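Local coordinates for protein oxidoreductase, zinc-binding dehydrogenase family (PDB 5K1S) that serves as a zinc-containing medium-chain reductase in the alternative de novo biosynthesis of isovaleryl coenzyme A in Myxococcus xanthus, at residues H79-E84 with A101-R106; L49-C54 with Q140-P145. All blocks are in the same frame, centred on the assembly; numbering follows the deposited sequence.

Interaction 1: residues H79-E84 with A101-R106; sequences HEAAGE and AATLQR. With ZN (zinc ion), chain F.
The imidazole of H79 lies against the aliphatic part of Q105, its CD2 3.7 Å from Q105 CG, with the ring and the amide planes turned 76° apart. H79 CG sits between the backbone N and the carbonyl carbon (chi1 65°), which brings NE2 to the zinc ion at 2.0 Å; C57 and C166 are the other protein ligands. On the backbone side of H79, the T103 hydroxyl works in both directions: OG1 accepts from A81 N (3.1 Å) and donates to H79 O (3.1 Å), approaching that oxygen from above the carbonyl plane. An alanine at this position would lack OG1 and is likely to leave A81 N and H79 O without these partners. T103 N bonds to A81 O (2.8 Å), while A81 N has turned to the hydroxyl; regular antiparallel pairing follows, G83 and A101 exchanging two bonds and A82 facing A102 as a non-hydrogen-bonded pair with both methyls on one face. The contact is a buried part of the beta hairpin of strands 80-88 and 100-103 in the GroES-like domain. Strand 46-56 flanks strand 80-88, strand 149-151 pairs with strand 100-103, M142 of strand 141-145 packs on T103, and helix 165-178 meets L104 and Q105 at the end near the zinc ion bound by H79.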
ATOM      1  N   HIS A  79     -16.949   1.599 -22.454  1.00 47.48           N
ATOM      2  CA  HIS A  79     -17.000   0.530 -21.467  1.00 47.97           C
ATOM      3  C   HIS A  79     -18.035   0.773 -20.378  1.00 48.74           C
ATOM      4  O   HIS A  79     -18.125  -0.029 -19.440  1.00 49.37           O
ATOM      5  CB  HIS A  79     -15.619   0.336 -20.822  1.00 48.53           C
ATOM      6  CG  HIS A  79     -15.151   1.511 -20.018  1.00 48.91           C
ATOM      7  ND1 HIS A  79     -14.086   2.296 -20.401  1.00 48.62           N
ATOM      8  CD2 HIS A  79     -15.599   2.027 -18.850  1.00 49.83           C
ATOM      9  CE1 HIS A  79     -13.899   3.248 -19.504  1.00 49.28           C
ATOM     10  NE2 HIS A  79     -14.806   3.108 -18.554  1.00 50.08           N
ATOM     11  N   GLU A  80     -18.821   1.843 -20.476  1.00 54.42           N
ATOM     12  CA  GLU A  80     -19.717   2.257 -19.405  1.00 56.42           C
ATOM     13  C   GLU A  80     -21.157   2.219 -19.901  1.00 56.91           C
ATOM     14  O   GLU A  80     -21.861   3.232 -19.871  1.00 58.11           O
ATOM     15  CB  GLU A  80     -19.328   3.658 -18.925  1.00 57.28           C
ATOM     16  CG  GLU A  80     -19.474   3.881 -17.429  1.00 59.30           C
ATOM     17  CD  GLU A  80     -18.905   5.222 -16.995  1.00 60.04           C
ATOM     18  OE1 GLU A  80     -18.334   5.932 -17.851  1.00 58.76           O
ATOM     19  OE2 GLU A  80     -19.021   5.570 -15.800  1.00 62.02           O
ATOM     20  N   ALA A  81     -21.605   1.049 -20.345  1.00 41.35           N
ATOM     21  CA  ALA A  81     -22.874   0.901 -21.040  1.00 41.57           C
ATOM     22  C   ALA A  81     -23.923   0.280 -20.127  1.00 43.45           C
ATOM     23  O   ALA A  81     -23.620  -0.604 -19.320  1.00 43.93           O
ATOM     24  CB  ALA A  81     -22.706   0.039 -22.292  1.00 40.00           C
ATOM     25  N   ALA A  82     -25.159   0.752 -20.266  1.00 46.25           N
ATOM     26  CA  ALA A  82     -26.310   0.206 -19.561  1.00 48.17           C
ATOM     27  C   ALA A  82     -27.397  -0.071 -20.586  1.00 48.38           C
ATOM     28  O   ALA A  82     -27.715   0.797 -21.404  1.00 48.69           O
ATOM     29  CB  ALA A  82     -26.818   1.173 -18.487  1.00 50.71           C
ATOM     30  N   GLY A  83     -27.956  -1.270 -20.548  1.00 47.66           N
ATOM     31  CA  GLY A  83     -28.914  -1.668 -21.550  1.00 48.04           C
ATOM     32  C   GLY A  83     -29.833  -2.769 -21.084  1.00 49.52           C
ATOM     33  O   GLY A  83     -29.951  -3.047 -19.890  1.00 50.49           O
ATOM     34  N   GLU A  84     -30.484  -3.403 -22.057  1.00 52.13           N
ATOM     35  CA  GLU A  84     -31.540  -4.373 -21.808  1.00 53.92           C
ATOM     36  C   GLU A  84     -31.216  -5.667 -22.537  1.00 53.11           C
ATOM     37  O   GLU A  84     -30.881  -5.649 -23.725  1.00 51.95           O
ATOM     38  CB  GLU A  84     -32.893  -3.825 -22.272  1.00 55.77           C
ATOM     39  CG  GLU A  84     -34.061  -4.773 -22.094  1.00 57.85           C
ATOM     40  CD  GLU A  84     -35.351  -4.202 -22.651  1.00 59.69           C
ATOM     41  OE1 GLU A  84     -35.314  -3.076 -23.193  1.00 59.35           O
ATOM     42  OE2 GLU A  84     -36.398  -4.880 -22.551  1.00 61.63           O
ATOM     43  N   ALA A 101     -29.048  -4.553 -17.346  1.00 46.46           N
ATOM     44  CA  ALA A 101     -27.641  -4.818 -17.084  1.00 45.33           C
ATOM     45  C   ALA A 101     -26.796  -3.575 -17.332  1.00 44.35           C
ATOM     46  O   ALA A 101     -27.207  -2.640 -18.025  1.00 44.21           O
ATOM     47  CB  ALA A 101     -27.123  -5.972 -17.953  1.00 44.78           C
ATOM     48  N   ALA A 102     -25.596  -3.584 -16.753  1.00 43.66           N
ATOM     49  CA  ALA A 102     -24.604  -2.539 -16.971  1.00 42.67           C
ATOM     50  C   ALA A 102     -23.229  -3.185 -17.022  1.00 41.79           C
ATOM     51  O   ALA A 102     -22.896  -4.006 -16.163  1.00 42.09           O
ATOM     52  CB  ALA A 102     -24.651  -1.479 -15.866  1.00 43.03           C
ATOM     53  N   THR A 103     -22.434  -2.813 -18.021  1.00 40.79           N
ATOM     54  CA  THR A 103     -21.150  -3.458 -18.253  1.00 39.96           C
ATOM     55  C   THR A 103     -20.091  -2.959 -17.276  1.00 39.94           C
ATOM     56  O   THR A 103     -20.098  -1.800 -16.851  1.00 40.45           O
ATOM     57  CB  THR A 103     -20.670  -3.205 -19.683  1.00 39.08           C
ATOM     58  OG1 THR A 103     -20.576  -1.793 -19.913  1.00 38.76           O
ATOM     59  CG2 THR A 103     -21.628  -3.824 -20.697  1.00 39.41           C
ATOM     60  N   LEU A 104     -19.175  -3.857 -16.921  1.00 41.73           N
ATOM     61  CA  LEU A 104     -17.973  -3.489 -16.193  1.00 42.23           C
ATOM     62  C   LEU A 104     -16.984  -2.825 -17.149  1.00 40.66           C
ATOM     63  O   LEU A 104     -17.267  -2.605 -18.330  1.00 39.17           O
ATOM     64  CB  LEU A 104     -17.345  -4.717 -15.535  1.00 43.29           C
ATOM     65  CG  LEU A 104     -18.057  -5.332 -14.329  1.00 45.12           C
ATOM     66  CD1 LEU A 104     -17.429  -6.668 -13.982  1.00 45.91           C
ATOM     67  CD2 LEU A 104     -17.997  -4.402 -13.134  1.00 46.46           C
ATOM     68  N   GLN A 105     -15.800  -2.500 -16.633  1.00 43.68           N
ATOM     69  CA  GLN A 105     -14.743  -1.973 -17.487  1.00 42.41           C
ATOM     70  C   GLN A 105     -14.019  -3.100 -18.215  1.00 41.99           C
ATOM     71  O   GLN A 105     -13.840  -3.045 -19.437  1.00 40.45           O
ATOM     72  CB  GLN A 105     -13.761  -1.151 -16.652  1.00 43.25           C
ATOM     73  CG  GLN A 105     -14.394   0.073 -15.991  1.00 43.83           C
ATOM     74  CD  GLN A 105     -14.144   0.147 -14.495  1.00 45.81           C
ATOM     75  OE1 GLN A 105     -13.619  -0.786 -13.890  1.00 46.77           O
ATOM     76  NE2 GLN A 105     -14.525   1.264 -13.891  1.00 46.63           N
ATOM     77  N   ARG A 106     -13.608  -4.133 -17.482  1.00 46.48           N
ATOM     78  CA  ARG A 106     -12.837  -5.236 -18.035  1.00 46.55           C
ATOM     79  C   ARG A 106     -13.423  -6.560 -17.564  1.00 47.80           C
ATOM     80  O   ARG A 106     -14.215  -6.619 -16.621  1.00 48.76           O
ATOM     81  CB  ARG A 106     -11.361  -5.144 -17.626  1.00 47.31           C
ATOM     82  CG  ARG A 106     -11.145  -5.179 -16.119  1.00 49.35           C
ATOM     83  CD  ARG A 106      -9.673  -5.144 -15.753  1.00 50.03           C
ATOM     84  NE  ARG A 106      -8.972  -6.372 -16.121  1.00 49.92           N
ATOM     85  CZ  ARG A 106      -9.046  -7.511 -15.441  1.00 51.32           C
ATOM     86  NH1 ARG A 106      -9.804  -7.595 -14.357  1.00 52.98           N
ATOM     87  NH2 ARG A 106      -8.367  -8.574 -15.847  1.00 50.61           N
TER
HETATM   88 ZN    ZN F 402     -14.028   4.353 -17.174  1.00 70.31          ZN

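Interaction 2: residues L49-C54 with Q140-P145; sequences LRVHAC and QFMVAP
Strand 49-51 runs antiparallel to strand 141-145, their axes 4.9 Å apart at closest approach and strongly twisted, at 139° between directions. L49 and M142 form a hydrogen-bonded pair, L49 N to M142 O (2.8 Å) and M142 N to L49 O (3.2 Å). A further bond runs from V51 N to Q140 O at 2.8 Å, this donor standing well above the carbonyl plane. On the face that carries L49 and M142, M142 CG touches both V51 CG2 at 3.8 Å and L49 CB at 4.0 Å; its chi1 of 68° brings the thioether chain across the valine at about a right angle. L49 extends along the same face, and its CD1 reaches the methyl of A144 at 4.1 Å, extending the apolar contact along strand 141-145. R50 and F141 share the other face as a non-hydrogen-bonded pair. The methylene CG of R50 meets CE2 of the phenyl ring at 3.5 Å, while the guanidinium leads on toward E84, with which it makes a long, weak ion pair. The polar end of Q140 turns outside the pair, its OE1 bonded to K19 N and its NE2 to P360 O. The chemistry is thus divided by face: aliphatic and thioether groups meet on the buried L49-M142 side, and on the partly exposed R50-F141 side the arginine's methylene meets the ring and its charge lies toward E84; three main-chain bonds join the strands themselves.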
ATOM      1  N   LEU A  49     -27.150  -7.150 -25.668  1.00 50.29           N
ATOM      2  CA  LEU A  49     -27.714  -6.016 -24.956  1.00 50.40           C
ATOM      3  C   LEU A  49     -28.248  -4.978 -25.932  1.00 50.71           C
ATOM      4  O   LEU A  49     -27.692  -4.769 -27.013  1.00 50.24           O
ATOM      5  CB  LEU A  49     -26.670  -5.359 -24.049  1.00 49.51           C
ATOM      6  CG  LEU A  49     -26.334  -6.072 -22.740  1.00 49.77           C
ATOM      7  CD1 LEU A  49     -25.174  -5.370 -22.060  1.00 49.11           C
ATOM      8  CD2 LEU A  49     -27.542  -6.118 -21.816  1.00 51.04           C
ATOM      9  N   ARG A  50     -29.337  -4.329 -25.531  1.00 66.68           N
ATOM     10  CA  ARG A  50     -29.896  -3.192 -26.255  1.00 67.70           C
ATOM     11  C   ARG A  50     -29.482  -1.948 -25.481  1.00 67.39           C
ATOM     12  O   ARG A  50     -30.087  -1.604 -24.463  1.00 68.43           O
ATOM     13  CB  ARG A  50     -31.411  -3.318 -26.377  1.00 69.91           C
ATOM     14  CG  ARG A  50     -32.030  -2.482 -27.486  1.00 71.57           C
ATOM     15  CD  ARG A  50     -32.276  -1.045 -27.065  1.00 72.67           C
ATOM     16  NE  ARG A  50     -33.478  -0.504 -27.696  1.00 75.59           N
ATOM     17  CZ  ARG A  50     -34.707  -0.613 -27.197  1.00 77.67           C
ATOM     18  NH1 ARG A  50     -34.915  -1.244 -26.046  1.00 77.15           N
ATOM     19  NH2 ARG A  50     -35.737  -0.091 -27.851  1.00 80.65           N
ATOM     20  N   VAL A  51     -28.435  -1.281 -25.961  1.00 47.05           N
ATOM     21  CA  VAL A  51     -27.816  -0.200 -25.205  1.00 46.89           C
ATOM     22  C   VAL A  51     -28.751   1.000 -25.191  1.00 48.88           C
ATOM     23  O   VAL A  51     -29.113   1.537 -26.244  1.00 49.77           O
ATOM     24  CB  VAL A  51     -26.451   0.171 -25.800  1.00 45.52           C
ATOM     25  CG1 VAL A  51     -25.757   1.212 -24.928  1.00 45.70           C
ATOM     26  CG2 VAL A  51     -25.579  -1.072 -25.956  1.00 44.12           C
ATOM     27  N   HIS A  52     -29.146   1.425 -23.991  1.00 49.19           N
ATOM     28  CA  HIS A  52     -29.923   2.644 -23.820  1.00 51.50           C
ATOM     29  C   HIS A  52     -29.058   3.852 -23.497  1.00 51.32           C
ATOM     30  O   HIS A  52     -29.501   4.986 -23.710  1.00 53.36           O
ATOM     31  CB  HIS A  52     -30.961   2.464 -22.706  1.00 53.26           C
ATOM     32  CG  HIS A  52     -32.101   1.570 -23.081  1.00 54.37           C
ATOM     33  ND1 HIS A  52     -33.248   2.039 -23.682  1.00 56.97           N
ATOM     34  CD2 HIS A  52     -32.269   0.234 -22.941  1.00 53.55           C
ATOM     35  CE1 HIS A  52     -34.075   1.031 -23.894  1.00 57.57           C
ATOM     36  NE2 HIS A  52     -33.505  -0.076 -23.453  1.00 55.49           N
ATOM     37  N   ALA A  53     -27.845   3.636 -22.997  1.00 46.77           N
ATOM     38  CA  ALA A  53     -26.952   4.729 -22.650  1.00 46.62           C
ATOM     39  C   ALA A  53     -25.552   4.169 -22.454  1.00 44.19           C
ATOM     40  O   ALA A  53     -25.383   3.014 -22.049  1.00 43.15           O
ATOM     41  CB  ALA A  53     -27.424   5.454 -21.385  1.00 48.53           C
ATOM     42  N   CYS A  54     -24.550   4.995 -22.752  1.00 48.08           N
ATOM     43  CA  CYS A  54     -23.157   4.637 -22.516  1.00 46.19           C
ATOM     44  C   CYS A  54     -22.415   5.861 -22.011  1.00 47.08           C
ATOM     45  O   CYS A  54     -22.361   6.886 -22.700  1.00 48.13           O
ATOM     46  CB  CYS A  54     -22.485   4.099 -23.781  1.00 44.52           C
ATOM     47  SG  CYS A  54     -20.769   3.596 -23.503  1.00 42.64           S
ATOM     48  N   GLN A 140     -26.035   0.863 -30.632  1.00 48.23           N
ATOM     49  CA  GLN A 140     -27.375   0.468 -30.214  1.00 49.61           C
ATOM     50  C   GLN A 140     -27.388  -0.890 -29.527  1.00 49.17           C
ATOM     51  O   GLN A 140     -28.305  -1.167 -28.747  1.00 50.27           O
ATOM     52  CB  GLN A 140     -28.317   0.435 -31.418  1.00 50.85           C
ATOM     53  CG  GLN A 140     -28.527   1.785 -32.078  1.00 51.82           C
ATOM     54  CD  GLN A 140     -29.455   1.708 -33.276  1.00 53.17           C
ATOM     55  OE1 GLN A 140     -29.205   0.964 -34.224  1.00 52.69           O
ATOM     56  NE2 GLN A 140     -30.534   2.479 -33.237  1.00 55.03           N
ATOM     57  N   PHE A 141     -26.394  -1.735 -29.794  1.00 42.44           N
ATOM     58  CA  PHE A 141     -26.352  -3.087 -29.261  1.00 42.17           C
ATOM     59  C   PHE A 141     -24.908  -3.464 -28.967  1.00 40.56           C
ATOM     60  O   PHE A 141     -23.968  -2.839 -29.461  1.00 39.65           O
ATOM     61  CB  PHE A 141     -26.953  -4.113 -30.235  1.00 42.68           C
ATOM     62  CG  PHE A 141     -28.369  -3.821 -30.635  1.00 44.36           C
ATOM     63  CD1 PHE A 141     -28.640  -2.981 -31.703  1.00 44.84           C
ATOM     64  CD2 PHE A 141     -29.429  -4.399 -29.956  1.00 45.66           C
ATOM     65  CE1 PHE A 141     -29.941  -2.716 -32.078  1.00 46.53           C
ATOM     66  CE2 PHE A 141     -30.733  -4.137 -30.329  1.00 47.35           C
ATOM     67  CZ  PHE A 141     -30.990  -3.295 -31.390  1.00 47.77           C
ATOM     68  N   MET A 142     -24.743  -4.509 -28.160  1.00 47.36           N
ATOM     69  CA  MET A 142     -23.422  -5.035 -27.849  1.00 46.06           C
ATOM     70  C   MET A 142     -23.586  -6.388 -27.177  1.00 46.47           C
ATOM     71  O   MET A 142     -24.549  -6.613 -26.436  1.00 47.65           O
ATOM     72  CB  MET A 142     -22.632  -4.085 -26.939  1.00 45.38           C
ATOM     73  CG  MET A 142     -23.196  -3.952 -25.532  1.00 46.21           C
ATOM     74  SD  MET A 142     -22.326  -2.725 -24.533  1.00 45.53           S
ATOM     75  CE  MET A 142     -20.706  -3.478 -24.399  1.00 44.06           C
ATOM     76  N   VAL A 143     -22.645  -7.277 -27.447  1.00 38.47           N
ATOM     77  CA  VAL A 143     -22.585  -8.570 -26.778  1.00 38.86           C
ATOM     78  C   VAL A 143     -21.738  -8.424 -25.525  1.00 38.69           C
ATOM     79  O   VAL A 143     -20.778  -7.649 -25.482  1.00 37.99           O
ATOM     80  CB  VAL A 143     -22.032  -9.656 -27.725  1.00 38.48           C
ATOM     81  CG1 VAL A 143     -21.635 -10.912 -26.954  1.00 38.76           C
ATOM     82  CG2 VAL A 143     -23.075 -10.000 -28.773  1.00 38.89           C
ATOM     83  N   ALA A 144     -22.095  -9.177 -24.493  1.00 44.91           N
ATOM     84  CA  ALA A 144     -21.402  -9.093 -23.216  1.00 45.09           C
ATOM     85  C   ALA A 144     -21.384 -10.454 -22.533  1.00 46.37           C
ATOM     86  O   ALA A 144     -22.449 -11.042 -22.309  1.00 47.53           O
ATOM     87  CB  ALA A 144     -22.075  -8.063 -22.309  1.00 45.94           C
ATOM     88  N   PRO A 145     -20.214 -10.994 -22.192  1.00 44.81           N
ATOM     89  CA  PRO A 145     -20.193 -12.188 -21.340  1.00 46.67           C
ATOM     90  C   PRO A 145     -20.896 -11.895 -20.024  1.00 47.96           C
ATOM     91  O   PRO A 145     -20.751 -10.815 -19.450  1.00 47.86           O
ATOM     92  CB  PRO A 145     -18.696 -12.460 -21.138  1.00 47.12           C
ATOM     93  CG  PRO A 145     -18.017 -11.755 -22.263  1.00 45.23           C
ATOM     94  CD  PRO A 145     -18.856 -10.557 -22.561  1.00 44.01           C
TER

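In the fold
Both contacts belong to one curled sheet of the GroES-like domain, where strands 80-88 and 46-56 are neighbours. A82 joins them, its N probably bonded to A53 O and its O to H52 N; H52 and A53 form a classic beta bulge opposite it. Interaction 1 is wholly buried and nested in sequence within the loop closed by interaction 2, which is only partly buried and lies farther from the chain's centre. Small residues and a bridging hydroxyl serve the hairpin beside the zinc; larger apolar side chains, with an arginine at the edge, serve the more peripheral pair. M142 SD packs on A81 CB, a side-chain link between the two contacts.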